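Protein adenylyltransferase VopS (Vibrio parahaemolyticus, PDB 3LET) transfers AMP from ATP to a threonine of the host Rho GTPases RhoA, Rac and Cdc42, blocking their effector binding and so actin assembly in infected cells. Local coordinates at residues L205-D208 with N209-E212; M287-A290 with I291-R295. All coordinates share one frame; numbering follows the deposited sequence.

Contact 1: L205-D208 with N209-E212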
ATOM      1  N   LEU A 205       8.181 -10.725   7.741  1.00 15.07           N
ATOM      2  CA  LEU A 205       7.426  -9.631   8.356  1.00 12.59           C
ATOM      3  C   LEU A 205       8.223  -8.351   8.193  1.00 18.18           C
ATOM      4  O   LEU A 205       8.619  -7.692   9.170  1.00 15.05           O
ATOM      5  CB  LEU A 205       7.192  -9.918   9.840  1.00 17.11           C
ATOM      6  CG  LEU A 205       6.443 -11.243  10.026  1.00 23.00           C
ATOM      7  CD1 LEU A 205       6.127 -11.479  11.510  1.00 24.43           C
ATOM      8  CD2 LEU A 205       5.183 -11.294   9.211  1.00 21.84           C
ATOM      9  N   ASN A 206       8.511  -8.041   6.937  1.00 17.16           N
ATOM     10  CA  ASN A 206       9.429  -6.968   6.609  1.00 12.19           C
ATOM     11  C   ASN A 206       9.066  -6.563   5.183  1.00 11.72           C
ATOM     12  O   ASN A 206       9.265  -7.341   4.253  1.00 15.85           O
ATOM     13  CB  ASN A 206      10.867  -7.482   6.741  1.00 15.21           C
ATOM     14  CG  ASN A 206      11.898  -6.454   6.333  1.00 21.57           C
ATOM     15  OD1 ASN A 206      11.760  -5.821   5.295  1.00 18.15           O
ATOM     16  ND2 ASN A 206      12.935  -6.279   7.154  1.00 19.24           N
ATOM     17  N   MET A 207       8.505  -5.358   4.991  1.00 11.54           N
ATOM     18  CA  MET A 207       7.948  -5.018   3.681  1.00 13.55           C
ATOM     19  C   MET A 207       9.062  -4.900   2.641  1.00 18.14           C
ATOM     20  O   MET A 207       8.848  -5.226   1.461  1.00 15.19           O
ATOM     21  CB  MET A 207       7.124  -3.709   3.774  1.00 16.13           C
ATOM     22  CG  MET A 207       6.380  -3.330   2.513  1.00 19.23           C
ATOM     23  SD  MET A 207       5.163  -4.585   2.065  1.00 21.80           S
ATOM     24  CE  MET A 207       4.599  -3.962   0.485  1.00 30.41           C
ATOM     25  N   ASP A 208      10.238  -4.438   3.050  1.00 15.54           N
ATOM     26  CA  ASP A 208      11.354  -4.348   2.101  1.00 16.34           C
ATOM     27  C   ASP A 208      11.681  -5.750   1.570  1.00 15.04           C
ATOM     28  O   ASP A 208      11.900  -5.943   0.370  1.00 15.92           O
ATOM     29  CB  ASP A 208      12.598  -3.783   2.768  1.00 22.40           C
ATOM     30  CG  ASP A 208      12.585  -2.269   2.854  1.00 45.86           C
ATOM     31  OD1 ASP A 208      11.757  -1.641   2.172  1.00 32.53           O
ATOM     32  OD2 ASP A 208      13.422  -1.706   3.598  1.00 60.87           O
ATOM     33  N   ASN A 209      11.719  -6.727   2.462  1.00 16.27           N
ATOM     34  CA  ASN A 209      12.002  -8.099   2.032  1.00 14.70           C
ATOM     35  C   ASN A 209      10.923  -8.604   1.084  1.00 13.36           C
ATOM     36  O   ASN A 209      11.205  -9.320   0.126  1.00 15.89           O
ATOM     37  CB  ASN A 209      12.114  -9.048   3.224  1.00 21.78           C
ATOM     38  CG  ASN A 209      13.387  -8.833   4.027  1.00 23.24           C
ATOM     39  OD1 ASN A 209      14.278  -8.079   3.631  1.00 19.01           O
ATOM     40  ND2 ASN A 209      13.469  -9.486   5.174  1.00 18.20           N
ATOM     41  N   LEU A 210       9.674  -8.265   1.370  1.00 13.79           N
ATOM     42  CA  LEU A 210       8.582  -8.705   0.495  1.00 17.12           C
ATOM     43  C   LEU A 210       8.666  -8.023  -0.871  1.00 20.37           C
ATOM     44  O   LEU A 210       8.335  -8.614  -1.897  1.00 13.56           O
ATOM     45  CB  LEU A 210       7.213  -8.407   1.100  1.00 11.68           C
ATOM     46  CG  LEU A 210       6.824  -9.139   2.376  1.00 16.57           C
ATOM     47  CD1 LEU A 210       5.297  -9.026   2.567  1.00 11.96           C
ATOM     48  CD2 LEU A 210       7.232 -10.588   2.313  1.00 17.10           C
ATOM     49  N   LYS A 211       9.083  -6.770  -0.906  1.00 11.88           N
ATOM     50  CA  LYS A 211       9.178  -6.101  -2.215  1.00 10.99           C
ATOM     51  C   LYS A 211      10.286  -6.752  -3.048  1.00 20.31           C
ATOM     52  O   LYS A 211      10.172  -6.872  -4.271  1.00 18.09           O
ATOM     53  CB  LYS A 211       9.440  -4.605  -2.035  1.00 14.01           C
ATOM     54  CG  LYS A 211       8.188  -3.902  -1.464  1.00 21.13           C
ATOM     55  CD  LYS A 211       8.491  -2.463  -1.038  1.00 27.42           C
ATOM     56  CE  LYS A 211       8.677  -1.573  -2.251  1.00 42.98           C
ATOM     57  NZ  LYS A 211       8.438  -0.141  -1.922  1.00 56.54           N
ATOM     58  N   GLU A 212      11.351  -7.179  -2.390  0.91 13.75           N
ATOM     59  CA  GLU A 212      12.444  -7.856  -3.101  1.00 20.43           C
ATOM     60  C   GLU A 212      11.987  -9.199  -3.661  1.00 19.24           C
ATOM     61  O   GLU A 212      12.264  -9.532  -4.804  1.00 16.51           O
ATOM     62  CB  GLU A 212      13.643  -8.068  -2.198  1.00 27.44           C
ATOM     63  CG  GLU A 212      14.307  -6.783  -1.778  1.00 36.73           C
ATOM     64  CD  GLU A 212      15.556  -7.032  -0.944  1.00 47.28           C
ATOM     65  OE1 GLU A 212      16.356  -7.923  -1.331  1.00 45.54           O
ATOM     66  OE2 GLU A 212      15.719  -6.339   0.093  1.00 51.37           O
TER

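Contact 2: M287-A290 with I291-R295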
ATOM      1  N   MET A 287       2.532 -17.460  -2.470  1.00 13.17           N
ATOM      2  CA  MET A 287       3.933 -17.756  -2.181  1.00 13.01           C
ATOM      3  C   MET A 287       4.198 -17.559  -0.682  1.00 11.75           C
ATOM      4  O   MET A 287       4.868 -18.389  -0.056  1.00 12.91           O
ATOM      5  CB  MET A 287       4.849 -16.882  -3.052  1.00 12.78           C
ATOM      6  CG  MET A 287       6.329 -16.933  -2.687  1.00 19.35           C
ATOM      7  SD  MET A 287       7.056 -18.546  -3.135  1.00 20.96           S
ATOM      8  CE  MET A 287       7.226 -18.339  -4.924  1.00 21.26           C
ATOM      9  N   LEU A 288       3.702 -16.473  -0.067  1.00  9.58           N
ATOM     10  CA  LEU A 288       3.961 -16.308   1.389  1.00 10.01           C
ATOM     11  C   LEU A 288       3.267 -17.383   2.238  1.00 12.16           C
ATOM     12  O   LEU A 288       3.806 -17.821   3.254  1.00 13.97           O
ATOM     13  CB  LEU A 288       3.556 -14.916   1.920  1.00 11.59           C
ATOM     14  CG  LEU A 288       4.367 -13.773   1.292  1.00 12.85           C
ATOM     15  CD1 LEU A 288       3.915 -12.452   1.914  1.00 11.83           C
ATOM     16  CD2 LEU A 288       5.851 -13.935   1.496  1.00 18.95           C
ATOM     17  N   TYR A 289       2.076 -17.799   1.830  1.00 13.23           N
ATOM     18  CA  TYR A 289       1.366 -18.861   2.545  1.00 15.31           C
ATOM     19  C   TYR A 289       2.229 -20.121   2.513  1.00 14.60           C
ATOM     20  O   TYR A 289       2.441 -20.755   3.559  1.00 16.78           O
ATOM     21  CB  TYR A 289       0.019 -19.150   1.866  1.00 11.83           C
ATOM     22  CG  TYR A 289      -0.702 -20.358   2.467  1.00 12.35           C
ATOM     23  CD1 TYR A 289      -1.400 -20.242   3.676  1.00 16.48           C
ATOM     24  CD2 TYR A 289      -0.683 -21.596   1.817  1.00 13.46           C
ATOM     25  CE1 TYR A 289      -2.077 -21.327   4.234  1.00 15.44           C
ATOM     26  CE2 TYR A 289      -1.359 -22.721   2.381  1.00 13.02           C
ATOM     27  CZ  TYR A 289      -2.045 -22.569   3.573  1.00 21.53           C
ATOM     28  OH  TYR A 289      -2.685 -23.671   4.122  1.00 19.25           O
ATOM     29  N   ALA A 290       2.698 -20.490   1.313  1.00 12.74           N
ATOM     30  CA  ALA A 290       3.519 -21.699   1.142  1.00 15.27           C
ATOM     31  C   ALA A 290       4.816 -21.613   1.925  1.00 15.51           C
ATOM     32  O   ALA A 290       5.225 -22.579   2.547  1.00 13.62           O
ATOM     33  CB  ALA A 290       3.832 -21.959  -0.331  1.00 18.14           C
ATOM     34  N   ILE A 291       5.500 -20.479   1.881  1.00 12.55           N
ATOM     35  CA  ILE A 291       6.745 -20.372   2.627  1.00 13.73           C
ATOM     36  C   ILE A 291       6.472 -20.539   4.114  1.00 16.15           C
ATOM     37  O   ILE A 291       7.202 -21.255   4.803  1.00 16.84           O
ATOM     38  CB  ILE A 291       7.424 -19.022   2.395  1.00 15.27           C
ATOM     39  CG1 ILE A 291       7.858 -18.896   0.925  1.00 12.22           C
ATOM     40  CG2 ILE A 291       8.625 -18.843   3.334  1.00 14.71           C
ATOM     41  CD1 ILE A 291       8.199 -17.417   0.551  1.00 15.63           C
ATOM     42  N   ALA A 292       5.436 -19.872   4.617  1.00 12.74           N
ATOM     43  CA  ALA A 292       5.098 -19.993   6.048  1.00 19.89           C
ATOM     44  C   ALA A 292       4.807 -21.458   6.391  1.00 21.89           C
ATOM     45  O   ALA A 292       5.256 -21.982   7.414  1.00 18.55           O
ATOM     46  CB  ALA A 292       3.889 -19.103   6.423  1.00 16.11           C
ATOM     47  N   GLU A 293       4.076 -22.127   5.516  1.00 15.09           N
ATOM     48  CA  GLU A 293       3.722 -23.528   5.765  1.00 23.48           C
ATOM     49  C   GLU A 293       4.972 -24.394   5.821  1.00 22.61           C
ATOM     50  O   GLU A 293       5.097 -25.285   6.681  1.00 20.53           O
ATOM     51  CB  GLU A 293       2.825 -24.060   4.657  1.00 24.48           C
ATOM     52  CG  GLU A 293       1.403 -23.553   4.709  1.00 24.60           C
ATOM     53  CD  GLU A 293       0.628 -24.213   5.836  1.00 39.25           C
ATOM     54  OE1 GLU A 293       0.218 -25.384   5.677  1.00 30.97           O
ATOM     55  OE2 GLU A 293       0.446 -23.564   6.878  1.00 29.78           O
ATOM     56  N   LEU A 294       5.880 -24.163   4.878  1.00 14.82           N
ATOM     57  CA  LEU A 294       7.052 -25.035   4.749  1.00 16.99           C
ATOM     58  C   LEU A 294       7.955 -24.819   5.950  1.00 22.20           C
ATOM     59  O   LEU A 294       8.511 -25.773   6.495  1.00 24.49           O
ATOM     60  CB  LEU A 294       7.798 -24.782   3.436  1.00 18.55           C
ATOM     61  CG  LEU A 294       7.035 -25.188   2.176  1.00 18.44           C
ATOM     62  CD1 LEU A 294       7.827 -24.828   0.944  1.00 19.99           C
ATOM     63  CD2 LEU A 294       6.694 -26.703   2.163  1.00 19.68           C
ATOM     64  N   ARG A 295       8.061 -23.574   6.413  1.00 16.76           N
ATOM     65  CA  ARG A 295       8.881 -23.295   7.583  1.00 20.37           C
ATOM     66  C   ARG A 295       8.283 -23.931   8.826  1.00 27.94           C
ATOM     67  O   ARG A 295       8.977 -24.088   9.844  1.00 28.22           O
ATOM     68  CB  ARG A 295       9.045 -21.784   7.771  1.00 21.27           C
ATOM     69  CG  ARG A 295       9.899 -21.171   6.669  1.00 27.53           C
ATOM     70  CD  ARG A 295      10.078 -19.676   6.878  1.00 26.53           C
ATOM     71  NE  ARG A 295      11.006 -19.094   5.910  1.00 26.44           N
ATOM     72  CZ  ARG A 295      11.354 -17.814   5.934  1.00 27.11           C
ATOM     73  NH1 ARG A 295      10.821 -17.014   6.862  1.00 18.55           N
ATOM     74  NH2 ARG A 295      12.205 -17.337   5.032  1.00 25.95           N
TER

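Contact 1: L205-D208 with N209-E212
An asparagine N-cap starts helix 207-217 of the Fic domain: Asn206, the last residue before the helix, turns its side chain back over the first turn and accepts a capping bond from Asn209 N. With CG anti to the backbone N (chi1 176°), the amide oxygen OD1 of Asn206 is carried to Asn209 N, 3.0 Å away. The donor sits well above the plane of the Asn206 amide, 43° out of it, so the bond is made obliquely although its N-H points fairly straight at the oxygen. Asparagine suits this place because its short side chain can replace the carbonyl that a preceding turn would have supplied. The same residue also uses its main chain, since Leu210 N donates to Asn206 O at 3.1 Å as the first regular helical bond.

The two asparagine side chains lie face against face, their amide planes 6° apart and Asn206 CG 3.6 Å from Asn209 ND2. That ND2 is anchored by a hydrogen bond to Asp203 O, which should help keep the second amide flat against the first. Toward the interior, Met207 and Leu210 are buried, reaching Phe277 and helix 238-255, and Glu250 accepts from Met207 N. Asp208, exposed in the first turn, probably interacts favourably with the helix dipole. Lys211 N closes the next turn on Met207 O at 2.8 Å, and the aliphatic Lys211 CG lies 4.1 Å from Met207 CE.

Contact 2: M287-A290 with I291-R295
Glu293 lays its aliphatic part over the ring of Tyr289, one turn earlier on helix 281-295. Its CG stands 3.9 Å from the ring centroid, 18° off the normal, a CH-pi contact made over the face and nearest to CE2. Because the glutamate chain bends at chi2 (-74°), its carboxylate folds back along the ring instead of running outward, and the two planes come to lie 10° apart, stacked over the hydroxyl end. Tyrosine offers a broad apolar face, and the methylene CG of the glutamate suits it.

A second i to i+4 pair, Met287 with Ile291, is wholly apolar. CD1 of the isoleucine lies 3.8 Å from Met287 CG, and the bend of the methionine at chi2 brings SD near the same methyl. Leu288 CD2 touches Ile291 CD1 more loosely, at 4.3 Å. Beneath these side chains the main chain is regular alpha-helix, as in Ile291 N to Met287 O at 2.9 Å and Leu294 N to Ala290 O at 2.9 Å.

The polar ends of the first pair are held from outside: Asn300 takes the Tyr289 hydroxyl on its main-chain O and gives its ND2 to Glu293 OE1, so one residue fixes both groups within a buried setting. Farther out, Trp175 meets the tyrosine ring. The contact belongs to the Fic domain and directly follows the Fic motif, with Gly282 and Arg286, which probably bind ATP, near Met287. Small Ala290 lets helix 168-179 come close through Ala172 and Ile176, Met287 and Ile291 pack on Leu194 of helix 184-199, and Leu288 faces Leu210 and Leu213 of helix 207-217, which sets this helix among those three.

Overall arrangement
Contact 1 and contact 2 belong to different helices of the same Fic domain, 207-217 and 281-295, whose sides meet where Leu210 CD2 packs 3.7 Å from Leu288 CD2. Their centres are about 15 Å apart. Contact 1 lies at a helix start and is only partly buried, so polar amides and exposed charges occur beside buried Met207 and Leu210. Contact 2 is a buried stretch toward the end of its helix; there apolar side chains predominate, and Tyr289 OH and Glu293 OE1 are hydrogen-bonded inside the fold. Gly280 precedes helix 281-295, and Asn281 and Gly282 open it; these three residues probably bind ATP.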